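Local coordinates for protein regulator of nonsense transcripts 2 (Homo sapiens, PDB 4CEM) that acts as a factor in nonsense-mediated mRNA decay, the segments described here coming from the first of its three helical MIF4G domains, at residues A[77-83]-A[112-117]; A[90-94]-A[123-128]. All blocks are in the same frame, centred on the assembly; numbering follows the deposited sequence.

Contact 1: A[77-83]-A[112-117]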
loop_
_atom_site.group_PDB
_atom_site.type_symbol
_atom_site.label_atom_id
_atom_site.label_comp_id
_atom_site.label_asym_id
_atom_site.label_seq_id
_atom_site.Cartn_x
_atom_site.Cartn_y
_atom_site.Cartn_z
ATOM N N PHE A 77 2.921 -12.590 -23.194
ATOM C CA PHE A 77 2.458 -11.255 -23.562
ATOM C C PHE A 77 3.014 -10.792 -24.910
ATOM O O PHE A 77 2.260 -10.308 -25.762
ATOM C CB PHE A 77 2.830 -10.241 -22.479
ATOM C CG PHE A 77 2.404 -8.831 -22.794
ATOM C CD1 PHE A 77 1.152 -8.371 -22.419
ATOM C CD2 PHE A 77 3.261 -7.962 -23.456
ATOM C CE1 PHE A 77 0.759 -7.077 -22.702
ATOM C CE2 PHE A 77 2.878 -6.663 -23.736
ATOM C CZ PHE A 77 1.622 -6.220 -23.362
ATOM N N ASN A 78 4.320 -10.956 -25.118
ATOM C CA ASN A 78 4.942 -10.410 -26.321
ATOM C C ASN A 78 4.489 -11.055 -27.622
ATOM O O ASN A 78 4.666 -10.466 -28.693
ATOM C CB ASN A 78 6.468 -10.409 -26.214
ATOM C CG ASN A 78 6.980 -9.288 -25.315
ATOM O OD1 ASN A 78 6.575 -8.127 -25.458
ATOM N ND2 ASN A 78 7.858 -9.632 -24.372
ATOM N N GLY A 79 3.902 -12.247 -27.534
ATOM C CA GLY A 79 3.447 -12.977 -28.717
ATOM C C GLY A 79 1.975 -12.808 -29.072
ATOM O O GLY A 79 1.557 -13.166 -30.175
ATOM N N LEU A 80 1.197 -12.263 -28.139
ATOM C CA LEU A 80 -0.241 -12.129 -28.292
ATOM C C LEU A 80 -0.644 -10.748 -28.804
ATOM O O LEU A 80 -0.017 -9.746 -28.481
ATOM C CB LEU A 80 -0.927 -12.351 -26.945
ATOM C CG LEU A 80 -0.721 -13.660 -26.192
ATOM C CD1 LEU A 80 -1.534 -13.636 -24.914
ATOM C CD2 LEU A 80 -1.137 -14.840 -27.047
ATOM N N ASN A 81 -1.709 -10.706 -29.600
ATOM C CA ASN A 81 -2.380 -9.450 -29.929
ATOM C C ASN A 81 -3.564 -9.311 -28.992
ATOM O O ASN A 81 -4.606 -9.915 -29.215
ATOM C CB ASN A 81 -2.845 -9.427 -31.392
ATOM C CG ASN A 81 -3.507 -8.114 -31.779
ATOM O OD1 ASN A 81 -3.967 -7.355 -30.928
ATOM N ND2 ASN A 81 -3.544 -7.837 -33.072
ATOM N N LEU A 82 -3.393 -8.511 -27.947
ATOM C CA LEU A 82 -4.413 -8.354 -26.908
ATOM C C LEU A 82 -5.322 -7.145 -27.162
ATOM O O LEU A 82 -6.087 -6.756 -26.281
ATOM C CB LEU A 82 -3.738 -8.262 -25.529
ATOM C CG LEU A 82 -3.188 -9.582 -24.960
ATOM C CD1 LEU A 82 -2.000 -9.340 -24.044
ATOM C CD2 LEU A 82 -4.260 -10.370 -24.217
ATOM N N SER A 83 -5.252 -6.579 -28.371
ATOM C CA SER A 83 -6.051 -5.410 -28.754
ATOM C C SER A 83 -7.517 -5.484 -28.356
ATOM O O SER A 83 -8.082 -4.481 -27.929
ATOM C CB SER A 83 -5.985 -5.172 -30.260
ATOM O OG SER A 83 -4.764 -4.562 -30.627
ATOM N N LEU A 112 3.927 -3.138 -19.486
ATOM C CA LEU A 112 4.006 -3.681 -20.844
ATOM C C LEU A 112 2.676 -3.454 -21.582
ATOM O O LEU A 112 2.669 -3.107 -22.760
ATOM C CB LEU A 112 4.377 -5.163 -20.835
ATOM C CG LEU A 112 5.734 -5.579 -20.256
ATOM C CD1 LEU A 112 5.824 -7.097 -20.217
ATOM C CD2 LEU A 112 6.883 -4.992 -21.057
ATOM N N PHE A 113 1.560 -3.634 -20.884
ATOM C CA PHE A 113 0.233 -3.338 -21.446
ATOM C C PHE A 113 0.142 -1.872 -21.826
ATOM O O PHE A 113 -0.155 -1.530 -22.965
ATOM C CB PHE A 113 -0.881 -3.657 -20.438
ATOM C CG PHE A 113 -1.445 -5.046 -20.564
ATOM C CD1 PHE A 113 -2.362 -5.348 -21.568
ATOM C CD2 PHE A 113 -1.075 -6.048 -19.680
ATOM C CE1 PHE A 113 -2.894 -6.619 -21.687
ATOM C CE2 PHE A 113 -1.602 -7.325 -19.794
ATOM C CZ PHE A 113 -2.513 -7.611 -20.799
ATOM N N HIS A 114 0.413 -1.014 -20.851
ATOM C CA HIS A 114 0.337 0.427 -21.047
ATOM C C HIS A 114 1.185 0.887 -22.188
ATOM O O HIS A 114 0.750 1.711 -22.972
ATOM C CB HIS A 114 0.756 1.151 -19.781
ATOM C CG HIS A 114 0.856 2.647 -19.943
ATOM N ND1 HIS A 114 -0.208 3.414 -20.227
ATOM C CD2 HIS A 114 1.951 3.507 -19.846
ATOM C CE1 HIS A 114 0.181 4.699 -20.312
ATOM N NE2 HIS A 114 1.506 4.750 -20.077
ATOM N N GLN A 115 2.397 0.345 -22.302
ATOM C CA GLN A 115 3.336 0.773 -23.344
ATOM C C GLN A 115 2.942 0.272 -24.734
ATOM O O GLN A 115 3.373 0.838 -25.742
ATOM C CB GLN A 115 4.774 0.348 -23.009
ATOM C CG GLN A 115 5.411 1.151 -21.880
ATOM C CD GLN A 115 6.618 0.459 -21.254
ATOM O OE1 GLN A 115 7.460 -0.095 -21.954
ATOM N NE2 GLN A 115 6.709 0.504 -19.932
ATOM N N ARG A 116 2.134 -0.781 -24.795
ATOM C CA ARG A 116 1.689 -1.312 -26.078
ATOM C C ARG A 116 0.300 -0.814 -26.497
ATOM O O ARG A 116 0.085 -0.568 -27.679
ATOM C CB ARG A 116 1.707 -2.836 -26.058
ATOM C CG ARG A 116 1.541 -3.455 -27.435
ATOM C CD ARG A 116 1.982 -4.905 -27.444
ATOM N NE ARG A 116 3.431 -5.048 -27.571
ATOM C CZ ARG A 116 4.065 -6.218 -27.650
ATOM N NH1 ARG A 116 3.389 -7.366 -27.609
ATOM N NH2 ARG A 116 5.386 -6.247 -27.771
ATOM N N TYR A 117 -0.609 -0.652 -25.529
ATOM C CA TYR A 117 -2.027 -0.373 -25.793
ATOM C C TYR A 117 -2.568 0.904 -25.135
ATOM O O TYR A 117 -2.657 0.994 -23.909
ATOM C CB TYR A 117 -2.876 -1.544 -25.298
ATOM C CG TYR A 117 -2.447 -2.889 -25.835
ATOM C CD1 TYR A 117 -2.829 -3.307 -27.107
ATOM C CD2 TYR A 117 -1.684 -3.756 -25.066
ATOM C CE1 TYR A 117 -2.451 -4.544 -27.599
ATOM C CE2 TYR A 117 -1.305 -4.995 -25.555
ATOM C CZ TYR A 117 -1.690 -5.379 -26.820
ATOM O OH TYR A 117 -1.314 -6.598 -27.308
HETATM O O HOH W 1 0.784 -8.064 -26.441
#
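Two helix C-termini meet in this all-helical MIF4G domain, and the edge-to-face pair of Phe-77 and Phe-113 joins them. Phe-77 has CG anti to the backbone N (chi1 179°), which carries its ring across to helix 103-116. There CE1 stands 3.5 Å above the plane of the Phe-113 ring, over its centre, with the two planes 71° apart. Leu-112 CB covers a face of the Phe-77 ring, 3.6 Å from CE2, and Leu-82 CD1 reaches Phe-113 CE1 at 3.7 Å. Polar contacts adjoin these rings. The Leu-82 backbone N donates to Tyr-117 OH at 2.9 Å (159°). One water accepts from both Tyr-117 OH and Arg-116 NH1 and donates to the carbonyl oxygens of Phe-77 and Leu-80, so four bonds grip it, and its oxygen sits over the centre of a Phe-77 ring face. The Arg-116 guanidinium runs past that ring, only slightly tilted from its plane, with Phe-77 CE2 over one guanidinium face. In the chain between helices 70-79 and 86-95, Asn-81 OD1 accepts from Ser-83 N at 3.0 Å, an Asx turn. Aromatic pair and bridging water thus join the ends of helices 70-79 and 103-116 within the helical MIF4G fold.

Contact 2: A[90-94]-A[123-128]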
loop_
_atom_site.group_PDB
_atom_site.type_symbol
_atom_site.label_atom_id
_atom_site.label_comp_id
_atom_site.label_asym_id
_atom_site.label_seq_id
_atom_site.Cartn_x
_atom_site.Cartn_y
_atom_site.Cartn_z
ATOM N N VAL A 90 -7.748 -6.259 -17.857
ATOM C CA VAL A 90 -7.832 -5.303 -16.763
ATOM C C VAL A 90 -8.595 -5.901 -15.576
ATOM O O VAL A 90 -8.171 -5.767 -14.429
ATOM C CB VAL A 90 -8.493 -3.992 -17.232
ATOM C CG1 VAL A 90 -8.916 -3.144 -16.046
ATOM C CG2 VAL A 90 -7.542 -3.219 -18.136
ATOM N N ALA A 91 -9.703 -6.584 -15.857
ATOM C CA ALA A 91 -10.533 -7.187 -14.808
ATOM C C ALA A 91 -9.775 -8.250 -14.013
ATOM O O ALA A 91 -9.849 -8.275 -12.787
ATOM C CB ALA A 91 -11.803 -7.775 -15.408
ATOM N N SER A 92 -9.054 -9.127 -14.709
ATOM C CA SER A 92 -8.200 -10.126 -14.050
ATOM C C SER A 92 -7.188 -9.452 -13.119
ATOM O O SER A 92 -7.036 -9.836 -11.967
ATOM C CB SER A 92 -7.457 -10.964 -15.090
ATOM O OG SER A 92 -8.360 -11.700 -15.897
ATOM N N ILE A 93 -6.516 -8.429 -13.632
ATOM C CA ILE A 93 -5.505 -7.681 -12.877
ATOM C C ILE A 93 -6.085 -7.048 -11.606
ATOM O O ILE A 93 -5.477 -7.131 -10.544
ATOM C CB ILE A 93 -4.840 -6.592 -13.760
ATOM C CG1 ILE A 93 -3.960 -7.238 -14.836
ATOM C CG2 ILE A 93 -4.019 -5.626 -12.920
ATOM C CD1 ILE A 93 -3.566 -6.300 -15.953
ATOM N N VAL A 94 -7.255 -6.428 -11.699
ATOM C CA VAL A 94 -7.843 -5.782 -10.524
ATOM C C VAL A 94 -8.322 -6.788 -9.466
ATOM O O VAL A 94 -8.195 -6.539 -8.267
ATOM C CB VAL A 94 -8.997 -4.840 -10.907
ATOM C CG1 VAL A 94 -9.648 -4.260 -9.658
ATOM C CG2 VAL A 94 -8.488 -3.729 -11.812
ATOM N N SER A 123 -9.071 2.079 -19.062
ATOM C CA SER A 123 -9.784 0.890 -18.572
ATOM C C SER A 123 -9.372 0.500 -17.157
ATOM O O SER A 123 -10.235 0.260 -16.308
ATOM C CB SER A 123 -9.552 -0.295 -19.500
ATOM O OG SER A 123 -9.615 0.122 -20.852
ATOM N N LEU A 124 -8.063 0.432 -16.903
ATOM C CA LEU A 124 -7.549 0.073 -15.566
ATOM C C LEU A 124 -8.095 1.033 -14.515
ATOM O O LEU A 124 -8.654 0.610 -13.497
ATOM C CB LEU A 124 -6.015 0.081 -15.541
ATOM C CG LEU A 124 -5.347 -0.487 -14.280
ATOM C CD1 LEU A 124 -5.578 -1.985 -14.173
ATOM C CD2 LEU A 124 -3.854 -0.176 -14.241
ATOM N N LEU A 125 -7.946 2.328 -14.779
ATOM C CA LEU A 125 -8.467 3.354 -13.888
ATOM C C LEU A 125 -9.951 3.142 -13.668
ATOM O O LEU A 125 -10.400 3.014 -12.532
ATOM C CB LEU A 125 -8.234 4.745 -14.479
ATOM C CG LEU A 125 -8.824 5.931 -13.722
ATOM C CD1 LEU A 125 -8.217 6.022 -12.332
ATOM C CD2 LEU A 125 -8.604 7.218 -14.513
ATOM N N GLN A 126 -10.706 3.089 -14.760
ATOM C CA GLN A 126 -12.162 3.015 -14.678
ATOM C C GLN A 126 -12.607 1.787 -13.879
ATOM O O GLN A 126 -13.465 1.892 -13.006
ATOM C CB GLN A 126 -12.774 3.045 -16.084
ATOM C CG GLN A 126 -14.292 3.122 -16.117
ATOM C CD GLN A 126 -14.949 1.808 -16.523
ATOM O OE1 GLN A 126 -16.016 1.436 -15.812
ATOM N NE2 GLN A 126 -14.512 1.141 -17.471
ATOM N N VAL A 127 -11.968 0.650 -14.128
ATOM C CA VAL A 127 -12.308 -0.591 -13.429
ATOM C C VAL A 127 -11.915 -0.586 -11.949
ATOM O O VAL A 127 -12.582 -1.233 -11.139
ATOM C CB VAL A 127 -11.687 -1.822 -14.119
ATOM C CG1 VAL A 127 -12.085 -3.101 -13.394
ATOM C CG2 VAL A 127 -12.127 -1.887 -15.572
ATOM N N TRP A 128 -10.841 0.118 -11.595
ATOM C CA TRP A 128 -10.522 0.349 -10.179
ATOM C C TRP A 128 -11.580 1.179 -9.497
ATOM O O TRP A 128 -11.933 0.918 -8.345
ATOM C CB TRP A 128 -9.169 1.047 -10.003
ATOM C CG TRP A 128 -7.977 0.122 -9.956
ATOM C CD1 TRP A 128 -6.897 0.090 -10.824
ATOM C CD2 TRP A 128 -7.705 -0.926 -8.977
ATOM N NE1 TRP A 128 -6.007 -0.885 -10.465
ATOM C CE2 TRP A 128 -6.429 -1.530 -9.368
ATOM C CE3 TRP A 128 -8.365 -1.412 -7.864
ATOM C CZ2 TRP A 128 -5.860 -2.572 -8.657
ATOM C CZ3 TRP A 128 -7.782 -2.461 -7.152
ATOM C CH2 TRP A 128 -6.557 -3.028 -7.540
#
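One face of the Trp-128 indole is covered by Val-94, whose CG1 stands over the six-membered ring, 3.7 Å from its centroid and 16° off the normal, a CH-pi contact. CG1 is nearest CE3 and CZ3, while CG2 of the same valine approaches the pyrrole side, 3.9 Å from CE2. The indole also touches Ile-153 and Leu-156, so it lies where helices 86-95, 120-137 and 143-158 meet in the MIF4G alpha-solenoid. Segments 90-94 of helix 86-95 and 123-128 of helix 120-137 run in broadly the same direction, the segment axes crossing at -52° and coming within 9.6 Å, and their meeting is made by branched aliphatic side chains. Leu-124 CD1 reaches in among three residues of the facing helix: it lies 4.0 Å from Val-90 CG1, 4.1 Å from Val-94 CG2 and 4.2 Å from Ile-93 CG2. Val-127 takes up the other part of the interface, its CG1 meeting Val-94 CG2. Ser-123 presents its CB to Val-90 CG2, while its hydroxyl is hydrogen-bonded to the backbone O of Asp-119, just before helix 120-137. With Val-90 CG1 anti to the backbone N (chi1 165°), that methyl reaches Leu-124 CA and Val-127 CG2, each at 3.5 Å.

Contacts 1 and 2 show how a helical solenoid is built from pairings that interleave along the chain: 77-83 comes first, then 90-94, then 112-117 and finally 123-128. Helix 86-95, which carries the first segment of contact 2, lies in the chain between the two helices joined by contact 1. The two centres are 15 Å apart and their nearest atoms about 4 Å, without touching. Phe-120 connects the two, stacking on Phe-113 of contact 1 and touching Val-90 and Ile-93 of contact 2, while Ala-89 also meets Phe-113. The two differ in chemistry: contact 1 is partly buried and holds a bridging water, whereas contact 2 is buried and apolar across its interface.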